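Local coordinates for type VI secretion system-associated protein TagF (Pseudomonas aeruginosa PAO1, PDB 2QNU) that has no experimentally settled function here but, as a TagF-family member, probably acts as an accessory factor that regulates type VI secretion, at residues Ser35-Ser40 against Ala46-Ala51; Gly194-Gln199 against Gly208-Gly213; Ser160-Pro165 against Leu169-Gln174; Leu89-Leu94 against Ser117-Thr122; Thr73-Pro78 against Glu113-Leu118. All blocks are in the same frame, centred on the assembly; numbering follows the deposited sequence.

Interaction 1 (Ser35-Ser40 against Ala46-Ala51); sequences SGMRAS and AAWLDA
Ser-40 OG accepts a weak hydrogen bond from Trp-48 NE1, 3.0 Å away. The bond is clearly bent, with an N-H...O angle of 134°. The same hydroxyl also lies close to two carbonyls of its own helix: OG is 2.9 Å from Gly-36 O and 2.6 Å from Met-37 O. A chi1 of 61° sets OG between the backbone N and the carbonyl carbon, which turns it back onto the preceding turn while it still meets the indole. The buried indole N-H thus has a weak partner in a hydroxyl that sits against its own helix backbone.

The other touch is apolar. Selenomethionine Met-37 bends at chi2 and chi3 and brings its methyl CE to 3.6 Å from Trp-48 CZ2. The same CE is 3.7 Å from Trp-48 CH2. Its SE lies in the plane of the indole, beside the benzene edge and not over a face. With CG anti to its backbone N (chi1 -179°), Trp-48 extends its indole toward helix 23-44. Tyr-52 stacks on its ring, and Leu-211 packs against both Trp-48 and Ser-40.

Helix 23-44 and helix 48-53 follow each other directly in the chain. The arrangement is an edge-on Met-aromatic contact plus a serine-indole bond, joining two successive helices across a short connection.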
# COMPACT_ATOMS: atom_id res chain seq x y z
N SER B 35 -5.89 14.84 23.60
CA SER B 35 -6.93 15.43 22.73
C SER B 35 -8.01 14.42 22.45
O SER B 35 -9.21 14.75 22.41
CB SER B 35 -6.32 15.88 21.35
OG SER B 35 -5.18 16.69 21.53
N GLY B 36 -7.57 13.20 22.18
CA GLY B 36 -8.43 12.07 21.91
C GLY B 36 -9.29 11.72 23.11
O GLY B 36 -10.46 11.35 22.96
N MSE B 37 -8.67 11.75 24.30
CA MSE B 37 -9.32 11.34 25.53
C MSE B 37 -10.45 12.33 25.78
O MSE B 37 -11.59 11.94 25.93
CB MSE B 37 -8.32 11.35 26.71
CG MSE B 37 -7.26 10.22 26.71
SE MSE B 37 -8.05 8.39 27.13
CE MSE B 37 -8.11 8.78 29.06
N ARG B 38 -10.11 13.60 25.76
CA ARG B 38 -11.05 14.71 25.93
C ARG B 38 -12.16 14.66 24.88
O ARG B 38 -13.34 14.74 25.24
CB ARG B 38 -10.26 16.00 25.91
CG ARG B 38 -11.03 17.29 26.20
CD ARG B 38 -11.52 17.37 27.67
NE ARG B 38 -12.92 16.95 27.74
CZ ARG B 38 -13.46 16.19 28.69
NH1 ARG B 38 -12.75 15.76 29.74
NH2 ARG B 38 -14.74 15.88 28.60
N ALA B 39 -11.86 14.48 23.60
CA ALA B 39 -12.96 14.41 22.62
C ALA B 39 -13.85 13.19 22.81
O ALA B 39 -15.06 13.30 22.78
CB ALA B 39 -12.43 14.45 21.18
N SER B 40 -13.25 12.01 23.03
CA SER B 40 -14.05 10.76 23.30
C SER B 40 -14.93 10.97 24.53
O SER B 40 -16.12 10.67 24.50
CB SER B 40 -13.13 9.56 23.46
OG SER B 40 -12.28 9.79 24.58
N ALA B 46 -21.61 9.91 29.84
CA ALA B 46 -21.70 8.85 30.87
C ALA B 46 -21.25 7.48 30.39
O ALA B 46 -20.82 6.66 31.19
CB ALA B 46 -23.13 8.73 31.39
N ALA B 47 -21.38 7.25 29.09
CA ALA B 47 -20.97 5.99 28.45
C ALA B 47 -19.46 5.82 28.28
O ALA B 47 -19.02 4.74 27.88
CB ALA B 47 -21.66 5.87 27.09
N TRP B 48 -18.68 6.86 28.56
CA TRP B 48 -17.25 6.85 28.23
C TRP B 48 -16.48 5.75 28.97
O TRP B 48 -15.67 5.00 28.36
CB TRP B 48 -16.60 8.21 28.56
CG TRP B 48 -15.14 8.19 28.20
CD1 TRP B 48 -14.61 8.36 26.94
CD2 TRP B 48 -14.03 7.98 29.07
NE1 TRP B 48 -13.24 8.22 26.99
CE2 TRP B 48 -12.86 8.00 28.27
CE3 TRP B 48 -13.89 7.76 30.44
CZ2 TRP B 48 -11.59 7.83 28.80
CZ3 TRP B 48 -12.61 7.56 30.95
CH2 TRP B 48 -11.49 7.61 30.14
N LEU B 49 -16.69 5.67 30.29
CA LEU B 49 -15.83 4.87 31.15
C LEU B 49 -15.95 3.37 30.89
O LEU B 49 -14.95 2.65 30.81
CB LEU B 49 -16.06 5.21 32.60
CG LEU B 49 -15.26 4.41 33.60
CD1 LEU B 49 -13.76 4.64 33.48
CD2 LEU B 49 -15.77 4.73 35.01
N ASP B 50 -17.17 2.95 30.63
CA ASP B 50 -17.47 1.58 30.22
C ASP B 50 -16.83 1.18 28.92
O ASP B 50 -16.27 0.07 28.78
CB ASP B 50 -18.99 1.43 30.08
CG ASP B 50 -19.72 1.52 31.46
OD1 ASP B 50 -19.06 1.64 32.53
OD2 ASP B 50 -20.99 1.53 31.46
N ALA B 51 -16.93 2.08 27.95
CA ALA B 51 -16.25 1.87 26.63
C ALA B 51 -14.73 1.75 26.75
O ALA B 51 -14.12 0.81 26.19
CB ALA B 51 -16.62 3.03 25.69

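Interaction 2 (Gly194-Gln199 against Gly208-Gly213); sequences GLMRYQ and GRFLTG
Met-196 and Phe-210 form a Met-aromatic contact. The selenium SE of selenomethionine Met-196 sits 3.9 Å from Phe-210 CE1 and 4.0 Å from Phe-210 CD1. It approaches the ring obliquely, 58° off the normal. Met-196 is extended at chi2. The bend at chi3 (88°) leaves SE at Phe-210 and turns CE toward Arg-209 CB, 4.3 Å away.

Apolar contact continues at Tyr-198, whose CE1 is 4.3 Å from Phe-210 CZ. The two rings meet loosely here. Phe-210 is also held from elsewhere: Trp-58 packs edge-to-face with it, and Trp-58 NE1 bonds its carbonyl O.

The polar group is Arg-209. Its chain bends at chi2 and chi3 and sets the guanidinium beside Tyr-198. Arg-209 NH2 lies at the edge of the tyrosine ring, 3.6 Å from Tyr-198 CE2, with the two planes 39° apart. Tyr-198 OH is 3.5 Å from both Arg-209 NE and Arg-209 NH2. The firm partner of NH2 is Asn-156 OD1 of the second subunit. Leu-157 of that subunit packs on Met-196 and Tyr-198, and strand 194-199 continues the sheet into it.

The contact therefore has two chemical sides. An apolar, selenium-aromatic side joins helix 209-212 to the sheet, and a polar side at Arg-209 hands a hydrogen bond across the dimer interface.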
# COMPACT_ATOMS: atom_id res chain seq x y z
N GLY B 194 -9.25 -6.68 13.40
CA GLY B 194 -9.07 -6.13 12.08
C GLY B 194 -7.98 -5.08 12.08
O GLY B 194 -7.28 -4.87 13.08
N LEU B 195 -7.90 -4.40 10.95
CA LEU B 195 -6.86 -3.41 10.71
C LEU B 195 -7.54 -2.06 10.32
O LEU B 195 -8.46 -2.03 9.51
CB LEU B 195 -6.02 -3.91 9.55
CG LEU B 195 -4.97 -2.95 8.90
CD1 LEU B 195 -3.89 -2.68 9.89
CD2 LEU B 195 -4.34 -3.59 7.63
N MSE B 196 -7.04 -0.98 10.90
CA MSE B 196 -7.50 0.39 10.64
C MSE B 196 -6.36 1.25 10.11
O MSE B 196 -5.23 1.13 10.58
CB MSE B 196 -7.96 1.00 11.97
CG MSE B 196 -9.14 0.22 12.66
SE MSE B 196 -9.22 0.96 14.56
CE MSE B 196 -10.39 2.44 14.22
N ARG B 197 -6.65 2.12 9.12
CA ARG B 197 -5.66 3.08 8.58
C ARG B 197 -6.20 4.48 8.60
O ARG B 197 -7.32 4.70 8.12
CB ARG B 197 -5.37 2.76 7.12
CG ARG B 197 -4.35 3.67 6.46
CD ARG B 197 -4.14 3.28 4.98
NE ARG B 197 -2.93 3.90 4.36
CZ ARG B 197 -2.88 5.20 4.07
NH1 ARG B 197 -3.94 5.97 4.31
NH2 ARG B 197 -1.81 5.75 3.52
N TYR B 198 -5.46 5.41 9.19
CA TYR B 198 -5.68 6.82 8.99
C TYR B 198 -4.52 7.43 8.17
O TYR B 198 -3.34 7.06 8.30
CB TYR B 198 -5.82 7.57 10.33
CG TYR B 198 -7.09 7.19 11.10
CD1 TYR B 198 -7.10 6.11 11.96
CD2 TYR B 198 -8.27 7.94 10.97
CE1 TYR B 198 -8.26 5.74 12.74
CE2 TYR B 198 -9.46 7.57 11.72
CZ TYR B 198 -9.44 6.49 12.59
OH TYR B 198 -10.57 6.14 13.30
N GLN B 199 -4.93 8.38 7.31
CA GLN B 199 -4.01 9.31 6.68
C GLN B 199 -3.56 10.24 7.79
O GLN B 199 -4.33 11.03 8.29
CB GLN B 199 -4.73 10.11 5.57
CG GLN B 199 -3.80 10.72 4.56
CD GLN B 199 -3.09 9.69 3.67
OE1 GLN B 199 -3.65 8.66 3.29
NE2 GLN B 199 -1.83 10.01 3.29
N GLY B 208 -12.61 8.08 19.90
CA GLY B 208 -13.73 7.25 20.24
C GLY B 208 -13.91 5.90 19.54
O GLY B 208 -14.38 4.95 20.19
N ARG B 209 -13.58 5.81 18.26
CA ARG B 209 -13.76 4.60 17.47
C ARG B 209 -12.84 3.50 17.99
O ARG B 209 -13.19 2.33 17.90
CB ARG B 209 -13.53 4.84 15.94
CG ARG B 209 -14.74 5.59 15.29
CD ARG B 209 -14.59 7.06 14.75
NE ARG B 209 -13.95 7.06 13.46
CZ ARG B 209 -13.79 8.07 12.59
NH1 ARG B 209 -14.31 9.30 12.72
NH2 ARG B 209 -13.08 7.79 11.51
N PHE B 210 -11.71 3.88 18.56
CA PHE B 210 -10.83 2.88 19.23
C PHE B 210 -11.51 2.25 20.48
O PHE B 210 -11.01 1.24 20.99
CB PHE B 210 -9.55 3.51 19.76
CG PHE B 210 -8.60 3.93 18.69
CD1 PHE B 210 -8.07 3.01 17.80
CD2 PHE B 210 -8.20 5.27 18.59
CE1 PHE B 210 -7.13 3.41 16.81
CE2 PHE B 210 -7.28 5.70 17.59
CZ PHE B 210 -6.79 4.77 16.70
N LEU B 211 -12.54 2.92 21.01
CA LEU B 211 -13.23 2.46 22.26
C LEU B 211 -14.53 1.80 21.92
O LEU B 211 -14.91 0.88 22.60
CB LEU B 211 -13.42 3.56 23.31
CG LEU B 211 -12.32 4.62 23.49
CD1 LEU B 211 -12.77 5.77 24.41
CD2 LEU B 211 -11.02 4.07 23.97
N THR B 212 -15.21 2.20 20.85
CA THR B 212 -16.50 1.67 20.59
C THR B 212 -16.62 0.93 19.29
O THR B 212 -17.59 0.19 19.11
CB THR B 212 -17.56 2.79 20.58
OG1 THR B 212 -17.41 3.58 19.40
CG2 THR B 212 -17.38 3.66 21.78
N GLY B 213 -15.67 1.11 18.39
CA GLY B 213 -15.83 0.61 17.02
C GLY B 213 -17.02 1.21 16.25
O GLY B 213 -17.38 0.73 15.18

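Interaction 3 (Ser160-Pro165 against Leu169-Gln174); sequences SEAVTP and LAALAQ
Ser-160 meets Ala-171 through both its side-chain heavy atoms. Its CB is 4.1 Å from Ala-171 CB. Beyond it, OG is 4.0 Å from the same methyl. With OG anti to the carbonyl carbon (chi1 -47°), the hydroxyl runs past the alanine. OG accepts a hydrogen bond from Gln-150 NE2. A bound acetate ion, probably from the crystallisation liquor, lies about 3 Å from this side chain. So the serine offers carbon and oxygen to the helix surface while its hydroxyl is hydrogen-bonded outside the two segments.

Ala-162 adds a light touch on the same methyl, with its CB 4.4 Å from Ala-171 CB. Between the two contacting residues, Glu-161 is the centre of an inverse gamma turn. Ser-160 and Ala-162, on either side of this turn in sequence, both point their CB toward the helix.

At the far end the contact is backbone. Leu-169 N donates to Pro-165 O at 2.9 Å, with an N-H...O angle of 153°. This is a bond of the first helical turn. Just before it, Thr-164 is the N-cap, and its OG1 caps Gln-167 N.

The segment 160-165 thus leads from the end of strand 158-160 into helix 165-177 and folds back along it. Ser-160 pairs in an antiparallel ladder with a strand of the second subunit, and Gly-107 of that subunit packs on Pro-165.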
# COMPACT_ATOMS: atom_id res chain seq x y z
N SER B 160 11.01 2.16 -7.43
CA SER B 160 11.53 1.24 -6.42
C SER B 160 12.46 0.26 -7.08
O SER B 160 12.22 -0.22 -8.18
CB SER B 160 10.41 0.44 -5.76
OG SER B 160 9.32 1.28 -5.37
N GLU B 161 13.49 -0.09 -6.34
CA GLU B 161 14.47 -1.01 -6.82
C GLU B 161 14.05 -2.43 -6.53
O GLU B 161 14.65 -3.14 -5.77
CB GLU B 161 15.79 -0.64 -6.17
CG GLU B 161 16.36 0.70 -6.71
CD GLU B 161 16.35 0.80 -8.25
OE1 GLU B 161 16.75 -0.18 -8.96
OE2 GLU B 161 15.93 1.88 -8.76
N ALA B 162 12.98 -2.85 -7.19
CA ALA B 162 12.32 -4.10 -6.86
C ALA B 162 12.24 -4.86 -8.16
O ALA B 162 11.60 -4.40 -9.13
CB ALA B 162 10.89 -3.83 -6.26
N VAL B 163 12.94 -5.99 -8.21
CA VAL B 163 13.04 -6.74 -9.45
C VAL B 163 12.45 -8.12 -9.34
O VAL B 163 12.58 -8.91 -10.28
CB VAL B 163 14.54 -6.83 -9.98
CG1 VAL B 163 15.21 -5.46 -9.89
CG2 VAL B 163 15.35 -7.84 -9.24
N THR B 164 11.90 -8.48 -8.18
CA THR B 164 11.24 -9.77 -8.03
C THR B 164 9.85 -9.49 -7.55
O THR B 164 9.64 -8.43 -7.04
CB THR B 164 11.93 -10.68 -6.98
OG1 THR B 164 12.05 -10.01 -5.71
CG2 THR B 164 13.35 -11.12 -7.51
N PRO B 165 8.91 -10.44 -7.72
CA PRO B 165 7.57 -10.26 -7.19
C PRO B 165 7.56 -10.02 -5.69
O PRO B 165 6.73 -9.27 -5.22
CB PRO B 165 6.90 -11.60 -7.52
CG PRO B 165 7.65 -12.15 -8.69
CD PRO B 165 9.04 -11.75 -8.38
N LEU B 169 6.09 -6.73 -3.92
CA LEU B 169 5.07 -6.80 -2.87
C LEU B 169 5.51 -6.02 -1.65
O LEU B 169 4.73 -5.25 -1.08
CB LEU B 169 4.75 -8.28 -2.51
CG LEU B 169 3.47 -8.47 -1.66
CD1 LEU B 169 2.17 -8.27 -2.41
CD2 LEU B 169 3.51 -9.83 -1.06
N ALA B 170 6.75 -6.22 -1.22
CA ALA B 170 7.23 -5.46 -0.10
C ALA B 170 7.23 -3.97 -0.40
O ALA B 170 6.99 -3.19 0.50
CB ALA B 170 8.64 -5.90 0.35
N ALA B 171 7.57 -3.56 -1.63
CA ALA B 171 7.56 -2.12 -1.97
C ALA B 171 6.17 -1.50 -1.84
O ALA B 171 5.98 -0.40 -1.32
CB ALA B 171 8.11 -1.93 -3.39
N LEU B 172 5.19 -2.22 -2.36
CA LEU B 172 3.82 -1.73 -2.33
C LEU B 172 3.33 -1.59 -0.91
O LEU B 172 2.75 -0.57 -0.54
CB LEU B 172 2.92 -2.63 -3.15
CG LEU B 172 2.67 -2.18 -4.58
CD1 LEU B 172 4.00 -2.21 -5.33
CD2 LEU B 172 1.77 -3.11 -5.21
N ALA B 173 3.55 -2.62 -0.08
CA ALA B 173 3.16 -2.54 1.34
C ALA B 173 3.84 -1.38 2.13
O ALA B 173 3.16 -0.70 2.88
CB ALA B 173 3.45 -3.91 2.02
N GLN B 174 5.14 -1.12 1.94
CA GLN B 174 5.80 0.05 2.57
C GLN B 174 5.16 1.33 2.16
O GLN B 174 4.99 2.19 3.00
CB GLN B 174 7.29 0.24 2.24
CG GLN B 174 7.99 -0.93 1.61
CD GLN B 174 9.52 -0.75 1.30
OE1 GLN B 174 10.30 -1.59 1.76
NE2 GLN B 174 9.93 0.28 0.48

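Interaction 4 (Leu89-Leu94 against Ser117-Thr122); sequences LTVACL and SLLLST
Leu-89 slides past Leu-119, the two side chains running in opposite directions. Leu-89 CG is 3.6 Å from Leu-119 CD2. Its CG stands anti to the backbone N (chi1 176°), which lifts the branches toward the helix. Leu-89 CD2 then goes further and meets Thr-122 tip to tip, 3.7 Å from Thr-122 OG1.

That hydroxyl is turned back to its own helix. Thr-122 OG1 donates to Leu-119 O at 2.8 Å, and Thr-122 N donates to the same carbonyl at 3.2 Å. Both bonds tie Thr-122 to the carbonyl of Leu-119. The leucine methyl therefore packs beside an oxygen whose proton is already used.

Thr-90 points the other way. Its OG1 is hydrogen-bonded to Trp-29 NE1, on helix 23-44.

Val-91 returns to the side of helix 110-121. Its CG2 is 3.6 Å from Leu-119 CD2 and 4.1 Å from Leu-119 CG. Leu-119 CD2 thus touches both Leu-89 and Val-91, two residues whose side chains point to the helix, two positions apart on the strand. Phe-132 packs on Val-91 and Thr-122, and Val-4 and Phe-6 pack on Val-91 from the next strand.

The contact is mainly aliphatic, and its four touching residues are buried. It is helix-on-sheet packing of an alpha+beta kind, with helix 110-121 on one face of an antiparallel sheet and Thr-90 turned to helix 23-44 on the other.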
# COMPACT_ATOMS: atom_id res chain seq x y z
N LEU B 89 -1.59 3.32 28.66
CA LEU B 89 -0.17 2.94 28.84
C LEU B 89 0.30 2.43 27.49
O LEU B 89 -0.33 1.59 26.85
CB LEU B 89 -0.06 1.81 29.85
CG LEU B 89 1.34 1.19 30.12
CD1 LEU B 89 2.25 2.22 30.73
CD2 LEU B 89 1.17 0.06 31.08
N THR B 90 1.43 2.94 27.07
CA THR B 90 1.95 2.60 25.77
C THR B 90 3.32 2.05 25.95
O THR B 90 4.08 2.61 26.69
CB THR B 90 2.04 3.90 24.87
OG1 THR B 90 0.78 4.53 24.85
CG2 THR B 90 2.45 3.56 23.46
N VAL B 91 3.61 0.95 25.27
CA VAL B 91 4.99 0.51 25.01
C VAL B 91 5.30 0.80 23.52
O VAL B 91 4.53 0.40 22.62
CB VAL B 91 5.14 -0.97 25.32
CG1 VAL B 91 6.53 -1.52 24.88
CG2 VAL B 91 4.87 -1.20 26.82
N ALA B 92 6.41 1.50 23.28
CA ALA B 92 6.77 2.00 21.94
C ALA B 92 8.24 1.77 21.62
O ALA B 92 9.11 1.98 22.46
CB ALA B 92 6.48 3.46 21.84
N CYS B 93 8.49 1.32 20.39
CA CYS B 93 9.83 1.28 19.85
C CYS B 93 9.98 2.30 18.71
O CYS B 93 9.27 2.26 17.70
CB CYS B 93 10.10 -0.11 19.33
SG CYS B 93 11.68 -0.23 18.68
N LEU B 94 10.92 3.21 18.86
CA LEU B 94 11.23 4.19 17.85
C LEU B 94 12.16 3.62 16.77
O LEU B 94 13.14 3.08 17.08
CB LEU B 94 11.90 5.37 18.50
CG LEU B 94 11.02 6.61 18.66
CD1 LEU B 94 10.23 6.52 19.92
CD2 LEU B 94 11.93 7.87 18.64
N SER B 117 1.50 -8.95 26.35
CA SER B 117 1.60 -9.68 27.65
C SER B 117 2.23 -8.79 28.71
O SER B 117 1.84 -8.81 29.90
CB SER B 117 2.34 -11.00 27.44
OG SER B 117 2.92 -11.41 28.64
N LEU B 118 3.16 -7.92 28.32
CA LEU B 118 3.78 -7.08 29.34
C LEU B 118 2.81 -6.03 29.86
O LEU B 118 2.73 -5.79 31.03
CB LEU B 118 5.05 -6.39 28.83
CG LEU B 118 6.25 -7.30 28.65
CD1 LEU B 118 7.39 -6.43 28.20
CD2 LEU B 118 6.60 -8.07 29.93
N LEU B 119 2.12 -5.34 28.96
CA LEU B 119 1.09 -4.38 29.36
C LEU B 119 0.02 -5.06 30.27
O LEU B 119 -0.47 -4.45 31.23
CB LEU B 119 0.40 -3.85 28.12
CG LEU B 119 1.20 -2.90 27.18
CD1 LEU B 119 0.45 -2.62 25.85
CD2 LEU B 119 1.46 -1.62 27.84
N LEU B 120 -0.40 -6.26 29.89
CA LEU B 120 -1.45 -6.99 30.64
C LEU B 120 -0.95 -7.27 32.08
O LEU B 120 -1.67 -7.04 33.03
CB LEU B 120 -1.89 -8.26 29.90
CG LEU B 120 -2.67 -7.88 28.65
CD1 LEU B 120 -2.66 -9.00 27.64
CD2 LEU B 120 -4.09 -7.41 28.86
N SER B 121 0.32 -7.63 32.21
CA SER B 121 0.92 -7.89 33.50
C SER B 121 0.71 -6.77 34.50
O SER B 121 0.69 -7.03 35.72
CB SER B 121 2.43 -8.22 33.34
OG SER B 121 3.23 -7.04 33.22
N THR B 122 0.56 -5.53 34.03
CA THR B 122 0.43 -4.39 34.95
C THR B 122 -0.97 -4.27 35.54
O THR B 122 -1.21 -3.43 36.39
CB THR B 122 0.79 -2.97 34.28
OG1 THR B 122 -0.19 -2.63 33.30
CG2 THR B 122 2.18 -3.01 33.66

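Interaction 5 (Thr73-Pro78 against Glu113-Leu118); sequences TGVVMP and EQVESL
Val-75 overlaps Val-115, the two branched side chains sliding past each other in opposite directions. Val-75 CG2 is 3.7 Å from Val-115 CG1 and 3.9 Å from Val-115 CB. The same CG1 of Val-115 is 3.8 Å from Val-75 CB. So one helix methyl rests on a methyl and on the branch point of the strand valine.

The second methyl of Val-75 has a different neighbour. Its CG1, anti to the backbone N (chi1 -174°), lies 3.9 Å from Glu-116 CG. The two side chains cross at about a right angle. Only the aliphatic part of the glutamate touches the valine. Beyond CG the chain is extended and carries the carboxylate away to two arginines: Glu-116 OE2 forms a salt bridge with Arg-59 NE, and OE1 with Arg-186 NH1. Glu-113 OE2 also pairs with Arg-186, at NH2.

Phe-112 and Leu-119 of the same helix also touch Val-75.

No hydrogen bond links the segments 73-78 and 113-118. The contact is held by methyl packing, while the buried carboxylate beside it is answered by arginines outside the two segments, which probably keep it ionised.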
# COMPACT_ATOMS: atom_id res chain seq x y z
N THR B 73 6.47 2.13 16.39
CA THR B 73 5.62 0.95 16.47
C THR B 73 5.45 0.54 17.94
O THR B 73 6.27 0.87 18.79
CB THR B 73 6.17 -0.20 15.66
OG1 THR B 73 5.19 -1.23 15.57
CG2 THR B 73 7.44 -0.76 16.26
N GLY B 74 4.34 -0.14 18.24
CA GLY B 74 4.06 -0.49 19.61
C GLY B 74 2.67 -0.98 19.86
O GLY B 74 1.99 -1.45 18.95
N VAL B 75 2.30 -0.94 21.13
CA VAL B 75 0.96 -1.31 21.56
C VAL B 75 0.49 -0.32 22.62
O VAL B 75 1.27 0.11 23.43
CB VAL B 75 0.87 -2.75 22.10
CG1 VAL B 75 -0.61 -3.12 22.38
CG2 VAL B 75 1.49 -3.75 21.14
N VAL B 76 -0.77 0.07 22.57
CA VAL B 76 -1.32 0.97 23.58
C VAL B 76 -2.54 0.30 24.21
O VAL B 76 -3.30 -0.39 23.51
CB VAL B 76 -1.74 2.36 23.05
CG1 VAL B 76 -2.67 2.28 21.83
CG2 VAL B 76 -2.42 3.18 24.13
N MSE B 77 -2.68 0.45 25.53
CA MSE B 77 -3.77 -0.15 26.32
C MSE B 77 -4.41 0.84 27.27
O MSE B 77 -3.71 1.56 27.92
CB MSE B 77 -3.15 -1.28 27.20
CG MSE B 77 -4.21 -2.00 28.07
SE MSE B 77 -3.34 -3.28 29.37
CE MSE B 77 -2.72 -1.99 30.60
N PRO B 78 -5.75 0.82 27.42
CA PRO B 78 -6.37 1.65 28.47
C PRO B 78 -5.79 1.33 29.85
O PRO B 78 -5.56 0.16 30.18
CB PRO B 78 -7.86 1.28 28.41
CG PRO B 78 -8.04 0.68 27.06
CD PRO B 78 -6.75 0.07 26.63
N GLU B 113 2.58 -9.61 20.51
CA GLU B 113 2.02 -10.50 21.54
C GLU B 113 2.85 -10.42 22.83
O GLU B 113 2.28 -10.27 23.92
CB GLU B 113 1.97 -11.91 20.98
CG GLU B 113 0.86 -12.04 19.97
CD GLU B 113 0.86 -13.35 19.20
OE1 GLU B 113 1.76 -14.17 19.37
OE2 GLU B 113 -0.04 -13.54 18.39
N GLN B 114 4.17 -10.40 22.70
CA GLN B 114 5.03 -10.20 23.87
C GLN B 114 4.79 -8.85 24.49
O GLN B 114 4.79 -8.73 25.69
CB GLN B 114 6.54 -10.26 23.54
CG GLN B 114 6.98 -11.51 22.81
CD GLN B 114 8.50 -11.53 22.47
OE1 GLN B 114 9.35 -11.02 23.25
NE2 GLN B 114 8.85 -12.16 21.32
N VAL B 115 4.65 -7.79 23.69
CA VAL B 115 4.41 -6.49 24.26
C VAL B 115 3.06 -6.49 24.96
O VAL B 115 2.95 -5.93 26.04
CB VAL B 115 4.45 -5.33 23.22
CG1 VAL B 115 3.93 -4.08 23.85
CG2 VAL B 115 5.87 -5.12 22.73
N GLU B 116 2.04 -7.04 24.32
CA GLU B 116 0.69 -7.12 24.96
C GLU B 116 0.73 -7.87 26.29
O GLU B 116 0.11 -7.45 27.26
CB GLU B 116 -0.31 -7.82 24.05
CG GLU B 116 -0.72 -7.01 22.79
CD GLU B 116 -1.70 -7.78 21.93
OE1 GLU B 116 -1.80 -9.02 22.15
OE2 GLU B 116 -2.39 -7.19 21.03
N SER B 117 1.50 -8.95 26.35
CA SER B 117 1.60 -9.68 27.65
C SER B 117 2.23 -8.79 28.71
O SER B 117 1.84 -8.81 29.90
CB SER B 117 2.34 -11.00 27.44
OG SER B 117 2.92 -11.41 28.64
N LEU B 118 3.16 -7.92 28.32
CA LEU B 118 3.78 -7.08 29.34
C LEU B 118 2.81 -6.03 29.86
O LEU B 118 2.73 -5.79 31.03
CB LEU B 118 5.05 -6.39 28.83
CG LEU B 118 6.25 -7.30 28.65
CD1 LEU B 118 7.39 -6.43 28.20
CD2 LEU B 118 6.60 -8.07 29.93

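From the N terminus, interaction 1 closes a short connection between helices 23-44 and 48-53. Interactions 5 and 4 then close longer, overlapping loops, staggered along the chain: 73-78 and 89-94 come from neighbouring strands, and both loops end on the same stretch of helix 110-121, sharing Ser-117 and Leu-118. Together they fix that helix on the sheet. Interaction 3 closes the short return from 160-165 to 169-174, about 40 Å between centres from interaction 1. Interaction 2 comes last, with helix 209-212 folding back on strand 194-199. Helix 209-212 also touches both helices of interaction 1. Interactions 2 and 3 both touch the second subunit.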